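Local coordinates for protein chitinase (Paenibacillus sp. FPU-7, PDB 5GZT) that probably hydrolyses internal beta-1,4 linkages between N-acetylglucosamine units of chitin and chitodextrins at random, as a family 18 endochitinase, at residues B[40-45]-B[67-72]; B[86-91]-B[111-116]; B[779-784]-B[1114-1119]; B[791-796]-B[832-837]. All blocks are in the same frame, centred on the assembly; numbering follows the deposited sequence.

Contact 1: B[40-45]-B[67-72]. With NA (sodium ion), chain C; FMT (formic acid), chain K.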
loop_
_atom_site.group_PDB
_atom_site.type_symbol
_atom_site.label_atom_id
_atom_site.label_comp_id
_atom_site.label_asym_id
_atom_site.label_seq_id
_atom_site.Cartn_x
_atom_site.Cartn_y
_atom_site.Cartn_z
ATOM N N VAL B 40 -27.328 -40.710 55.878
ATOM C CA VAL B 40 -28.265 -39.938 55.079
ATOM C C VAL B 40 -28.132 -40.198 53.552
ATOM O O VAL B 40 -27.073 -40.586 53.066
ATOM C CB VAL B 40 -28.108 -38.435 55.371
ATOM C CG1 VAL B 40 -26.802 -37.884 54.745
ATOM C CG2 VAL B 40 -29.314 -37.639 54.887
ATOM N N LYS B 41 -29.210 -39.950 52.811
ATOM C CA LYS B 41 -29.153 -39.910 51.363
ATOM C C LYS B 41 -29.977 -38.742 50.865
ATOM O O LYS B 41 -31.184 -38.719 51.063
ATOM C CB LYS B 41 -29.604 -41.256 50.790
ATOM C CG LYS B 41 -29.773 -41.324 49.275
ATOM C CD LYS B 41 -29.759 -42.794 48.852
ATOM C CE LYS B 41 -30.316 -43.038 47.473
ATOM N NZ LYS B 41 -29.880 -42.055 46.454
ATOM N N LEU B 42 -29.329 -37.743 50.261
ATOM C CA LEU B 42 -30.039 -36.621 49.663
ATOM C C LEU B 42 -30.298 -37.039 48.255
ATOM O O LEU B 42 -29.409 -37.626 47.577
ATOM C CB LEU B 42 -29.240 -35.316 49.683
ATOM C CG LEU B 42 -28.681 -34.910 51.057
ATOM C CD1 LEU B 42 -28.160 -33.474 51.063
ATOM C CD2 LEU B 42 -29.663 -35.084 52.212
ATOM N N GLU B 43 -31.534 -36.767 47.837
ATOM C CA GLU B 43 -32.003 -37.046 46.496
ATOM C C GLU B 43 -32.855 -35.903 45.961
ATOM O O GLU B 43 -33.681 -35.347 46.672
ATOM C CB GLU B 43 -32.816 -38.317 46.586
ATOM C CG GLU B 43 -33.213 -38.935 45.275
ATOM C CD GLU B 43 -33.371 -40.453 45.398
ATOM O OE1 GLU B 43 -33.697 -40.966 46.517
ATOM O OE2 GLU B 43 -33.158 -41.104 44.336
ATOM N N GLU B 44 -32.647 -35.554 44.705
ATOM C CA GLU B 44 -33.423 -34.552 44.065
ATOM C C GLU B 44 -34.153 -35.242 42.914
ATOM O O GLU B 44 -33.518 -35.643 41.923
ATOM C CB GLU B 44 -32.547 -33.419 43.528
ATOM C CG GLU B 44 -31.851 -32.549 44.603
ATOM C CD GLU B 44 -31.184 -31.303 43.980
ATOM O OE1 GLU B 44 -30.695 -31.381 42.806
ATOM O OE2 GLU B 44 -31.178 -30.221 44.637
ATOM N N THR B 45 -35.484 -35.346 43.037
ATOM C CA THR B 45 -36.323 -35.952 41.970
ATOM C C THR B 45 -37.427 -35.026 41.408
ATOM O O THR B 45 -38.180 -34.389 42.181
ATOM C CB THR B 45 -37.010 -37.243 42.429
ATOM O OG1 THR B 45 -36.189 -37.935 43.369
ATOM C CG2 THR B 45 -37.294 -38.159 41.210
ATOM N N VAL B 67 -23.175 -41.930 53.711
ATOM C CA VAL B 67 -23.589 -40.599 53.287
ATOM C C VAL B 67 -23.619 -40.630 51.794
ATOM O O VAL B 67 -22.576 -40.849 51.165
ATOM C CB VAL B 67 -22.583 -39.514 53.795
ATOM C CG1 VAL B 67 -22.965 -38.137 53.248
ATOM C CG2 VAL B 67 -22.542 -39.515 55.336
ATOM N N THR B 68 -24.786 -40.433 51.205
ATOM C CA THR B 68 -24.831 -40.390 49.748
ATOM C C THR B 68 -25.673 -39.296 49.179
ATOM O O THR B 68 -26.668 -38.938 49.748
ATOM C CB THR B 68 -24.987 -41.793 49.057
ATOM O OG1 THR B 68 -25.858 -41.773 47.923
ATOM C CG2 THR B 68 -25.298 -42.852 49.945
ATOM N N LEU B 69 -25.231 -38.780 48.026
ATOM C CA LEU B 69 -25.775 -37.594 47.376
ATOM C C LEU B 69 -26.167 -37.928 45.953
ATOM O O LEU B 69 -25.383 -38.561 45.201
ATOM C CB LEU B 69 -24.710 -36.446 47.324
ATOM C CG LEU B 69 -24.544 -35.506 48.546
ATOM C CD1 LEU B 69 -24.666 -36.190 49.887
ATOM C CD2 LEU B 69 -23.243 -34.683 48.489
ATOM N N SER B 70 -27.350 -37.438 45.584
ATOM C CA SER B 70 -27.863 -37.450 44.206
ATOM C C SER B 70 -28.544 -36.162 43.998
ATOM O O SER B 70 -29.447 -35.854 44.741
ATOM C CB SER B 70 -28.878 -38.591 43.962
ATOM O OG SER B 70 -28.223 -39.817 44.239
ATOM N N GLY B 71 -28.145 -35.443 42.959
ATOM C CA GLY B 71 -28.628 -34.108 42.736
ATOM C C GLY B 71 -27.534 -33.168 42.268
ATOM O O GLY B 71 -26.405 -33.599 41.982
ATOM N N SER B 72 -27.907 -31.888 42.190
ATOM C CA SER B 72 -27.032 -30.779 41.707
ATOM C C SER B 72 -26.654 -29.947 42.908
ATOM O O SER B 72 -27.540 -29.352 43.505
ATOM C CB SER B 72 -27.741 -29.887 40.699
ATOM O OG SER B 72 -26.817 -29.040 40.042
HETATM NA NA NA C . -29.738 -28.409 43.821
HETATM C C FMT K . -29.529 -43.104 43.200
HETATM O O1 FMT K . -29.188 -43.387 44.362
HETATM O O2 FMT K . -29.282 -41.901 42.632
#

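Contact 2: B[86-91]-B[111-116]. With FMT (formic acid), chain K.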
loop_
_atom_site.group_PDB
_atom_site.type_symbol
_atom_site.label_atom_id
_atom_site.label_comp_id
_atom_site.label_asym_id
_atom_site.label_seq_id
_atom_site.Cartn_x
_atom_site.Cartn_y
_atom_site.Cartn_z
ATOM N N LEU B 86 -17.852 -40.386 51.278
ATOM C CA LEU B 86 -18.917 -39.677 50.561
ATOM C C LEU B 86 -19.179 -40.465 49.283
ATOM O O LEU B 86 -18.250 -40.684 48.438
ATOM C CB LEU B 86 -18.525 -38.225 50.241
ATOM C CG LEU B 86 -19.532 -37.457 49.429
ATOM C CD1 LEU B 86 -20.784 -37.291 50.251
ATOM C CD2 LEU B 86 -19.084 -36.120 48.930
ATOM N N ASN B 87 -20.425 -40.943 49.163
ATOM C CA ASN B 87 -20.919 -41.545 47.895
ATOM C C ASN B 87 -21.669 -40.495 47.138
ATOM O O ASN B 87 -22.623 -39.914 47.665
ATOM C CB ASN B 87 -21.852 -42.754 48.143
ATOM C CG ASN B 87 -21.074 -44.042 48.293
ATOM O OD1 ASN B 87 -20.887 -44.861 47.335
ATOM N ND2 ASN B 87 -20.554 -44.200 49.458
ATOM N N VAL B 88 -21.290 -40.278 45.888
ATOM C CA VAL B 88 -22.045 -39.415 45.045
ATOM C C VAL B 88 -22.538 -40.326 43.924
ATOM O O VAL B 88 -21.767 -40.829 43.095
ATOM C CB VAL B 88 -21.214 -38.267 44.505
ATOM C CG1 VAL B 88 -22.150 -37.263 43.800
ATOM C CG2 VAL B 88 -20.399 -37.617 45.647
ATOM N N ASN B 89 -23.843 -40.496 43.898
ATOM C CA ASN B 89 -24.501 -41.490 43.041
ATOM C C ASN B 89 -25.002 -40.941 41.746
ATOM O O ASN B 89 -25.153 -41.716 40.783
ATOM C CB ASN B 89 -25.663 -42.108 43.811
ATOM C CG ASN B 89 -25.219 -43.176 44.750
ATOM O OD1 ASN B 89 -24.028 -43.369 45.021
ATOM N ND2 ASN B 89 -26.181 -43.944 45.203
ATOM N N SER B 90 -25.352 -39.644 41.722
ATOM C CA SER B 90 -25.732 -39.004 40.465
ATOM C C SER B 90 -25.669 -37.484 40.568
ATOM O O SER B 90 -25.836 -36.926 41.638
ATOM C CB SER B 90 -27.144 -39.424 39.979
ATOM O OG SER B 90 -28.108 -38.760 40.687
ATOM N N GLY B 91 -25.499 -36.844 39.418
ATOM C CA GLY B 91 -25.678 -35.406 39.342
ATOM C C GLY B 91 -24.330 -34.709 39.335
ATOM O O GLY B 91 -23.368 -35.228 38.747
ATOM N N SER B 111 -20.621 -43.337 37.810
ATOM C CA SER B 111 -20.318 -43.020 36.427
ATOM C C SER B 111 -21.002 -41.821 35.867
ATOM O O SER B 111 -20.427 -41.147 35.002
ATOM C CB SER B 111 -20.690 -44.174 35.466
ATOM O OG SER B 111 -22.088 -44.373 35.428
ATOM N N GLY B 112 -22.225 -41.520 36.212
ATOM C CA GLY B 112 -22.645 -40.228 35.496
ATOM C C GLY B 112 -22.288 -38.861 36.189
ATOM O O GLY B 112 -22.690 -37.762 35.729
ATOM N N VAL B 113 -21.601 -38.936 37.322
ATOM C CA VAL B 113 -21.412 -37.782 38.182
ATOM C C VAL B 113 -20.366 -36.878 37.593
ATOM O O VAL B 113 -19.492 -37.368 36.948
ATOM C CB VAL B 113 -21.059 -38.218 39.628
ATOM C CG1 VAL B 113 -20.622 -37.056 40.487
ATOM C CG2 VAL B 113 -22.265 -38.901 40.240
ATOM N N LYS B 114 -20.543 -35.558 37.715
ATOM C CA LYS B 114 -19.505 -34.584 37.340
ATOM C C LYS B 114 -19.209 -33.600 38.510
ATOM O O LYS B 114 -20.126 -32.822 38.957
ATOM C CB LYS B 114 -19.913 -33.842 36.073
ATOM C CG LYS B 114 -20.114 -34.766 34.872
ATOM C CD LYS B 114 -20.419 -33.945 33.616
ATOM C CE LYS B 114 -21.874 -33.519 33.581
ATOM N NZ LYS B 114 -21.986 -32.088 33.184
ATOM N N VAL B 115 -17.957 -33.661 39.021
ATOM C CA VAL B 115 -17.482 -32.701 39.996
ATOM C C VAL B 115 -16.651 -31.690 39.184
ATOM O O VAL B 115 -15.696 -32.069 38.477
ATOM C CB VAL B 115 -16.700 -33.411 41.097
ATOM C CG1 VAL B 115 -16.220 -32.402 42.158
ATOM C CG2 VAL B 115 -17.590 -34.483 41.777
ATOM N N THR B 116 -17.069 -30.414 39.147
ATOM C CA THR B 116 -16.279 -29.458 38.322
ATOM C C THR B 116 -14.854 -29.204 38.944
ATOM O O THR B 116 -13.837 -29.178 38.231
ATOM C CB THR B 116 -16.987 -28.095 38.271
ATOM O OG1 THR B 116 -18.293 -28.276 37.778
ATOM C CG2 THR B 116 -16.228 -27.085 37.359
HETATM C C FMT K . -29.529 -43.104 43.200
HETATM O O1 FMT K . -29.188 -43.387 44.362
HETATM O O2 FMT K . -29.282 -41.901 42.632
HETATM O O HOH W 1 -24.587 -41.631 38.017
HETATM O O HOH W 2 -25.439 -37.894 36.895
HETATM O O HOH W 3 -24.024 -35.094 36.024
#

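Contact 3: B[779-784]-B[1114-1119]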
loop_
_atom_site.group_PDB
_atom_site.type_symbol
_atom_site.label_atom_id
_atom_site.label_comp_id
_atom_site.label_asym_id
_atom_site.label_seq_id
_atom_site.Cartn_x
_atom_site.Cartn_y
_atom_site.Cartn_z
ATOM N N SER B 779 7.989 32.681 -53.246
ATOM C CA SER B 779 7.106 32.613 -52.095
ATOM C C SER B 779 7.141 34.039 -51.530
ATOM O O SER B 779 8.206 34.646 -51.418
ATOM C CB SER B 779 7.655 31.647 -51.056
ATOM O OG SER B 779 7.094 31.862 -49.757
ATOM N N ALA B 780 5.971 34.577 -51.211
ATOM C CA ALA B 780 5.892 35.906 -50.663
ATOM C C ALA B 780 6.530 35.882 -49.267
ATOM O O ALA B 780 7.284 36.777 -48.921
ATOM C CB ALA B 780 4.420 36.372 -50.613
ATOM N N TYR B 781 6.323 34.806 -48.526
ATOM C CA TYR B 781 7.013 34.616 -47.205
ATOM C C TYR B 781 8.439 34.065 -47.396
ATOM O O TYR B 781 8.643 33.024 -48.046
ATOM C CB TYR B 781 6.177 33.670 -46.360
ATOM C CG TYR B 781 6.747 33.439 -44.984
ATOM C CD1 TYR B 781 7.002 34.510 -44.123
ATOM C CD2 TYR B 781 7.031 32.143 -44.535
ATOM C CE1 TYR B 781 7.521 34.301 -42.849
ATOM C CE2 TYR B 781 7.540 31.930 -43.257
ATOM C CZ TYR B 781 7.786 33.000 -42.418
ATOM O OH TYR B 781 8.313 32.782 -41.155
ATOM N N LYS B 782 9.415 34.816 -46.905
ATOM C CA LYS B 782 10.810 34.551 -47.104
ATOM C C LYS B 782 11.421 33.989 -45.783
ATOM O O LYS B 782 10.844 34.114 -44.715
ATOM C CB LYS B 782 11.543 35.801 -47.456
ATOM C CG LYS B 782 11.219 36.467 -48.782
ATOM C CD LYS B 782 11.124 35.498 -49.950
ATOM C CE LYS B 782 10.766 36.278 -51.219
ATOM N NZ LYS B 782 10.377 35.358 -52.313
ATOM N N VAL B 783 12.592 33.402 -45.908
ATOM C CA VAL B 783 13.361 32.861 -44.799
ATOM C C VAL B 783 14.227 33.983 -44.271
ATOM O O VAL B 783 14.928 34.639 -45.035
ATOM C CB VAL B 783 14.251 31.679 -45.244
ATOM C CG1 VAL B 783 15.224 31.304 -44.133
ATOM C CG2 VAL B 783 13.383 30.501 -45.654
ATOM N N ASP B 784 14.169 34.168 -42.952
ATOM C CA ASP B 784 14.901 35.220 -42.272
ATOM C C ASP B 784 16.121 34.561 -41.654
ATOM O O ASP B 784 16.049 33.907 -40.620
ATOM C CB ASP B 784 13.997 35.770 -41.165
ATOM C CG ASP B 784 14.601 36.911 -40.417
ATOM O OD1 ASP B 784 15.751 37.289 -40.671
ATOM O OD2 ASP B 784 13.896 37.403 -39.533
ATOM N N TRP B 1114 10.076 21.878 -37.441
ATOM C CA TRP B 1114 9.492 21.478 -38.699
ATOM C C TRP B 1114 8.140 22.208 -38.861
ATOM O O TRP B 1114 7.266 21.974 -38.011
ATOM C CB TRP B 1114 9.270 19.980 -38.703
ATOM C CG TRP B 1114 8.636 19.479 -39.957
ATOM C CD1 TRP B 1114 7.300 19.651 -40.336
ATOM C CD2 TRP B 1114 9.273 18.815 -41.069
ATOM N NE1 TRP B 1114 7.099 19.148 -41.605
ATOM C CE2 TRP B 1114 8.268 18.591 -42.058
ATOM C CE3 TRP B 1114 10.571 18.331 -41.300
ATOM C CZ2 TRP B 1114 8.520 17.944 -43.223
ATOM C CZ3 TRP B 1114 10.851 17.705 -42.521
ATOM C CH2 TRP B 1114 9.832 17.497 -43.445
ATOM N N ASP B 1115 7.913 23.020 -39.896
ATOM C CA ASP B 1115 8.871 23.487 -40.871
ATOM C C ASP B 1115 8.591 24.926 -41.157
ATOM O O ASP B 1115 7.562 25.480 -40.682
ATOM C CB ASP B 1115 9.025 22.619 -42.125
ATOM C CG ASP B 1115 7.964 22.867 -43.233
ATOM O OD1 ASP B 1115 7.382 23.984 -43.361
ATOM O OD2 ASP B 1115 7.784 21.875 -43.995
ATOM N N TYR B 1116 9.536 25.548 -41.841
ATOM C CA TYR B 1116 9.534 26.989 -42.025
ATOM C C TYR B 1116 8.236 27.489 -42.733
ATOM O O TYR B 1116 7.801 28.591 -42.466
ATOM C CB TYR B 1116 10.722 27.449 -42.835
ATOM C CG TYR B 1116 11.134 28.859 -42.475
ATOM C CD1 TYR B 1116 10.480 29.996 -43.011
ATOM C CD2 TYR B 1116 12.114 29.067 -41.548
ATOM C CE1 TYR B 1116 10.861 31.307 -42.632
ATOM C CE2 TYR B 1116 12.474 30.324 -41.167
ATOM C CZ TYR B 1116 11.833 31.453 -41.677
ATOM O OH TYR B 1116 12.306 32.664 -41.245
ATOM N N SER B 1117 7.657 26.675 -43.631
ATOM C CA SER B 1117 6.530 27.114 -44.467
ATOM C C SER B 1117 5.220 27.190 -43.667
ATOM O O SER B 1117 4.241 27.780 -44.159
ATOM C CB SER B 1117 6.355 26.162 -45.633
ATOM O OG SER B 1117 5.877 24.889 -45.163
ATOM N N GLN B 1118 5.186 26.595 -42.445
ATOM C CA GLN B 1118 3.908 26.304 -41.805
ATOM C C GLN B 1118 3.381 27.446 -40.944
ATOM O O GLN B 1118 2.299 27.276 -40.387
ATOM C CB GLN B 1118 3.944 24.973 -41.046
ATOM C CG GLN B 1118 4.237 23.804 -41.954
ATOM C CD GLN B 1118 4.368 22.507 -41.191
ATOM O OE1 GLN B 1118 4.946 22.459 -40.077
ATOM N NE2 GLN B 1118 3.779 21.457 -41.735
ATOM N N ASP B 1119 4.098 28.587 -40.894
ATOM C CA ASP B 1119 3.755 29.761 -40.102
ATOM C C ASP B 1119 4.310 30.984 -40.794
ATOM O O ASP B 1119 5.417 31.493 -40.450
ATOM C CB ASP B 1119 4.230 29.744 -38.631
ATOM C CG ASP B 1119 4.010 31.119 -37.953
ATOM O OD1 ASP B 1119 3.001 31.782 -38.362
ATOM O OD2 ASP B 1119 4.834 31.584 -37.086
HETATM O O HOH W 4 7.911 30.362 -40.154
HETATM O O HOH W 5 10.343 34.605 -40.935
#

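Contact 4: B[791-796]-B[832-837]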
loop_
_atom_site.group_PDB
_atom_site.type_symbol
_atom_site.label_atom_id
_atom_site.label_comp_id
_atom_site.label_asym_id
_atom_site.label_seq_id
_atom_site.Cartn_x
_atom_site.Cartn_y
_atom_site.Cartn_z
ATOM N N ILE B 791 19.909 25.666 -41.294
ATOM C CA ILE B 791 18.822 25.131 -42.103
ATOM C C ILE B 791 19.054 23.726 -42.505
ATOM O O ILE B 791 20.170 23.404 -42.968
ATOM C CB ILE B 791 18.717 25.958 -43.402
ATOM C CG1 ILE B 791 18.142 27.361 -43.074
ATOM C CG2 ILE B 791 17.772 25.228 -44.411
ATOM C CD1 ILE B 791 18.208 28.360 -44.216
ATOM N N ASN B 792 18.045 22.880 -42.384
ATOM C CA ASN B 792 18.053 21.611 -43.074
ATOM C C ASN B 792 17.159 21.673 -44.346
ATOM O O ASN B 792 16.000 21.988 -44.237
ATOM C CB ASN B 792 17.511 20.436 -42.218
ATOM C CG ASN B 792 18.521 19.888 -41.204
ATOM O OD1 ASN B 792 19.673 20.303 -41.149
ATOM N ND2 ASN B 792 18.031 19.062 -40.302
ATOM N N TYR B 793 17.687 21.386 -45.532
ATOM C CA TYR B 793 16.882 21.360 -46.764
ATOM C C TYR B 793 16.294 19.990 -46.949
ATOM O O TYR B 793 17.030 19.031 -47.091
ATOM C CB TYR B 793 17.745 21.734 -47.974
ATOM C CG TYR B 793 16.990 21.858 -49.249
ATOM C CD1 TYR B 793 16.227 23.003 -49.539
ATOM C CD2 TYR B 793 16.978 20.815 -50.165
ATOM C CE1 TYR B 793 15.516 23.125 -50.753
ATOM C CE2 TYR B 793 16.261 20.924 -51.398
ATOM C CZ TYR B 793 15.541 22.071 -51.679
ATOM O OH TYR B 793 14.905 22.135 -52.878
ATOM N N ALA B 794 14.956 19.878 -46.849
ATOM C CA ALA B 794 14.215 18.647 -47.003
ATOM C C ALA B 794 13.700 18.541 -48.466
ATOM O O ALA B 794 13.038 19.454 -48.895
ATOM C CB ALA B 794 13.030 18.731 -46.072
ATOM N N PHE B 795 14.074 17.558 -49.284
ATOM C CA PHE B 795 15.042 16.532 -48.949
ATOM C C PHE B 795 15.772 16.174 -50.229
ATOM O O PHE B 795 15.310 16.494 -51.323
ATOM C CB PHE B 795 14.410 15.285 -48.454
ATOM C CG PHE B 795 13.679 15.368 -47.145
ATOM C CD1 PHE B 795 14.361 15.213 -45.963
ATOM C CD2 PHE B 795 12.264 15.340 -47.111
ATOM C CE1 PHE B 795 13.686 15.233 -44.731
ATOM C CE2 PHE B 795 11.586 15.328 -45.900
ATOM C CZ PHE B 795 12.298 15.275 -44.682
ATOM N N ALA B 796 16.934 15.519 -50.076
ATOM C CA ALA B 796 17.519 14.679 -51.113
ATOM C C ALA B 796 17.084 13.235 -50.859
ATOM O O ALA B 796 16.634 12.905 -49.772
ATOM C CB ALA B 796 19.012 14.801 -51.119
ATOM N N ALA B 832 16.324 26.210 -58.236
ATOM C CA ALA B 832 15.956 27.577 -57.786
ATOM C C ALA B 832 16.122 27.707 -56.263
ATOM O O ALA B 832 16.631 28.690 -55.780
ATOM C CB ALA B 832 14.529 27.927 -58.175
ATOM N N ASN B 833 15.657 26.710 -55.527
ATOM C CA ASN B 833 15.893 26.711 -54.041
ATOM C C ASN B 833 17.350 26.732 -53.662
ATOM O O ASN B 833 17.691 27.419 -52.703
ATOM C CB ASN B 833 15.208 25.570 -53.373
ATOM C CG ASN B 833 13.741 25.779 -53.297
ATOM O OD1 ASN B 833 13.295 26.936 -53.276
ATOM N ND2 ASN B 833 12.976 24.691 -53.137
ATOM N N PHE B 834 18.236 26.079 -54.419
ATOM C CA PHE B 834 19.599 26.100 -54.060
ATOM C C PHE B 834 20.174 27.480 -54.343
ATOM O O PHE B 834 21.062 27.939 -53.567
ATOM C CB PHE B 834 20.462 25.031 -54.799
ATOM C CG PHE B 834 20.011 23.564 -54.585
ATOM C CD1 PHE B 834 19.423 23.131 -53.387
ATOM C CD2 PHE B 834 20.194 22.626 -55.585
ATOM C CE1 PHE B 834 19.043 21.823 -53.235
ATOM C CE2 PHE B 834 19.772 21.322 -55.425
ATOM C CZ PHE B 834 19.246 20.909 -54.242
ATOM N N ALA B 835 19.731 28.165 -55.412
ATOM C CA ALA B 835 20.228 29.546 -55.593
ATOM C C ALA B 835 19.685 30.432 -54.513
ATOM O O ALA B 835 20.379 31.315 -54.026
ATOM C CB ALA B 835 19.817 30.121 -56.954
ATOM N N TYR B 836 18.452 30.197 -54.091
ATOM C CA TYR B 836 17.882 30.976 -52.957
ATOM C C TYR B 836 18.680 30.794 -51.656
ATOM O O TYR B 836 19.090 31.757 -51.011
ATOM C CB TYR B 836 16.413 30.602 -52.712
ATOM C CG TYR B 836 15.741 31.414 -51.610
ATOM C CD1 TYR B 836 15.477 32.779 -51.769
ATOM C CD2 TYR B 836 15.407 30.807 -50.374
ATOM C CE1 TYR B 836 14.869 33.507 -50.713
ATOM C CE2 TYR B 836 14.792 31.496 -49.357
ATOM C CZ TYR B 836 14.525 32.856 -49.497
ATOM O OH TYR B 836 13.935 33.510 -48.413
ATOM N N LEU B 837 18.954 29.539 -51.310
ATOM C CA LEU B 837 19.719 29.257 -50.073
ATOM C C LEU B 837 21.077 29.949 -50.111
ATOM O O LEU B 837 21.542 30.490 -49.107
ATOM C CB LEU B 837 19.914 27.746 -49.943
ATOM C CG LEU B 837 18.625 27.070 -49.565
ATOM C CD1 LEU B 837 18.834 25.555 -49.663
ATOM C CD2 LEU B 837 18.134 27.429 -48.189
#

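Contact 1: B[40-45]-B[67-72]
Strands 40-45 and 67-70 run parallel, their axes 4.7 Å apart, and are stitched by Thr68 N to Val40 O, Leu42 N to Thr68 O and Ser70 N to Leu42 O; a fourth bond, Glu44 N to Ser70 O, is weak. On one face Val40 CG1 lies 4.1 Å from Val67 CG1, and Leu42 packs beside Leu69. On the other face Lys41, its CG anti to the backbone N (chi1 172°), slants across Thr68, its CD near OG1, before the last torsion bends the amine toward a formic acid molecule, with NZ 2.6 Å from its O1. Ser70 OG donates to its O2 at 2.8 Å. At the corner the chain turns at Gly71, the Glu44 carboxylate divides its work. OE1 receives Ser72 N at 2.9 Å in a nearly straight bond (171°) that arrives from above the carboxylate plane. OE2 binds the sodium ion at 2.5 Å, and Ser72 O binds it at 2.4 Å; the carbonyls of Thr50 and Phe52 complete the site. A CB on Gly71 would collide with Glu44 CG and press on the carbonyl O of Ser70. One carboxylate thus grips a backbone amide and a cation that probably offsets its charge.

Contact 2: B[86-91]-B[111-116]
Two successive coils of a parallel beta-solenoid meet here at a corner, where Gly91 of one coil bonds to Lys114 of the next. Lys114 N donates to Gly91 O at 3.0 Å, and Val113 CA adds a CA-H...O contact to the same oxygen. The backbone of Gly91 is bent so that any CB would press on the carbonyl O of Ser90, which suits a residue without a side chain. Val113 fills the inside of the bend with both methyls. Its CG1, anti to the backbone N (chi1 170°), reaches Val88 CG1 at 3.7 Å, the two side chains crossing at about a right angle. Its CG2, anti to the carbonyl carbon, rests 3.5 Å from Ser90 CA, with Val88 O equally near. An alanine here would strip both methyls and would probably open a gap under the corner, leaving Val88 CG1 without this neighbour. Water bridges the two segments: one donates to Asn89 O and accepts from Gly112 N at 3.0 Å, a second accepts from Gly91 N with a weak bond to Gly112 O, and a third donates to Gly112 O and weakly to Gly91 O. Asn89, whose CB points away from 111-116, sends ND2 along an almost straight bond (178°) to O1 of a formic acid molecule, 3.2 Å off. Strand 106-109 lies beside 85-89 and adds Leu109 to the apolar patch around Val88. Backbone bonding between successive coils, with an inward valine packed on the one from the coil before, is characteristic of a parallel beta-solenoid.

Contact 3: B[779-784]-B[1114-1119]
Tyr1116 and Tyr781 bring two rings together between loops that lie 330 residues apart in the chain. Tyr781 holds its CG anti to the backbone N (chi1 -178°), which carries the ring out of its loop toward the other segment; Tyr1116 is also anti, though twisted to chi1 -151°. The planes lie 26° apart and the rings are displaced, meeting with little overlap, and Tyr781 CE2 comes within 3.4 Å of Tyr1116 CE1. The carbonyl O of Tyr1116 meets the Tyr781 ring at its edge, in plane. Over one face of the Tyr1116 ring stands Val783 CG2, 4.1 Å from the centroid, in a CH-pi contact; over the opposite face, toward the rim, lies a water. That water accepts from Tyr781 OH at 2.6 Å and donates to the carbonyls of Tyr1116 and Asp1119. A second water donates to Tyr781 OH and lies 2.8 Å from Tyr1116 OH. The Tyr1116 hydroxyl also accepts a nearly straight bond from Asp784 N (2.9 Å), which fixes the far end of the ring. The loop behind it is shaped by an Asx turn: Asp1115 OD1 accepts Ser1117 N on the anti side and Ser1117 OG on the carboxylate's syn lone pair, after a cis peptide between Trp1114 and Asp1115. In the other loop Ser779 OG donates to Tyr781 O in the carbonyl plane. The two loops follow strands 765-771 and 1110-1114, adjacent and parallel in the second family 18 domain, with helix 830-843 touching Val783 through Leu840 and helix 1123-1133 following Asp1119.

Contact 4: B[791-796]-B[832-837]
Tyr793, reaching out from strand 791-796, meets Asn833, Phe834 and Leu837 of helix 832-837. Asn833 ND2 donates to Tyr793 OH at 3.2 Å, lying at the edge of the ring and in its plane, while the hydroxyl stays in the plane of the amide. Phe834 turns an edge to one face of the tyrosine in an offset edge-to-face pair, the planes at 61° and CE1 3.5 Å from Tyr793 CE2. Leu837 CD1 closes on Tyr793 CD1 at 3.7 Å, and its other methyl, CD2, meets Ile791 CD1 at 4.1 Å. With CG anti to the backbone N (chi1 -175°), the tyrosine extends far enough to place its hydroxyl beside the helix. A second shell holds these groups: Asp830 also bonds Tyr793 OH, and the Asn833 amide reaches Val774 O and Trp776 N. A phenylalanine in place of Tyr793 would probably leave Asp830 without this partner and remove one of the bonds fixing the Asn833 amide. Phe834 also meets the rings of Tyr885 and Phe887. Segment 832-837 runs nearly antiparallel to 791-796 (169°); helix 830-843 leads on to strand 848-854, parallel to 790-799, forming a beta-alpha-beta crossover of the TIM barrel.

The four contacts fall at two far ends of the chain. Contacts 1 and 2, their centres 10 Å apart, are steps of one solenoid: strand 67-70 of the first pairs with 85-89 of the second, with Asn89 N 2.8 Å from Leu69 O, probably a hydrogen bond, and the same formic acid molecule is held from both. The sodium site belongs to contact 1. Contacts 3 and 4, centres 12 Å apart, share the second family 18 barrel, with Val783 N bonded to Tyr836 OH at 2.8 Å and Trp1114 packed on Phe795. Phe795 in turn touches strand 889-893, within the family's DxxDxDxE signature, probably near the active site. About 93 Å separates the nearest atoms of contacts 2 and 3.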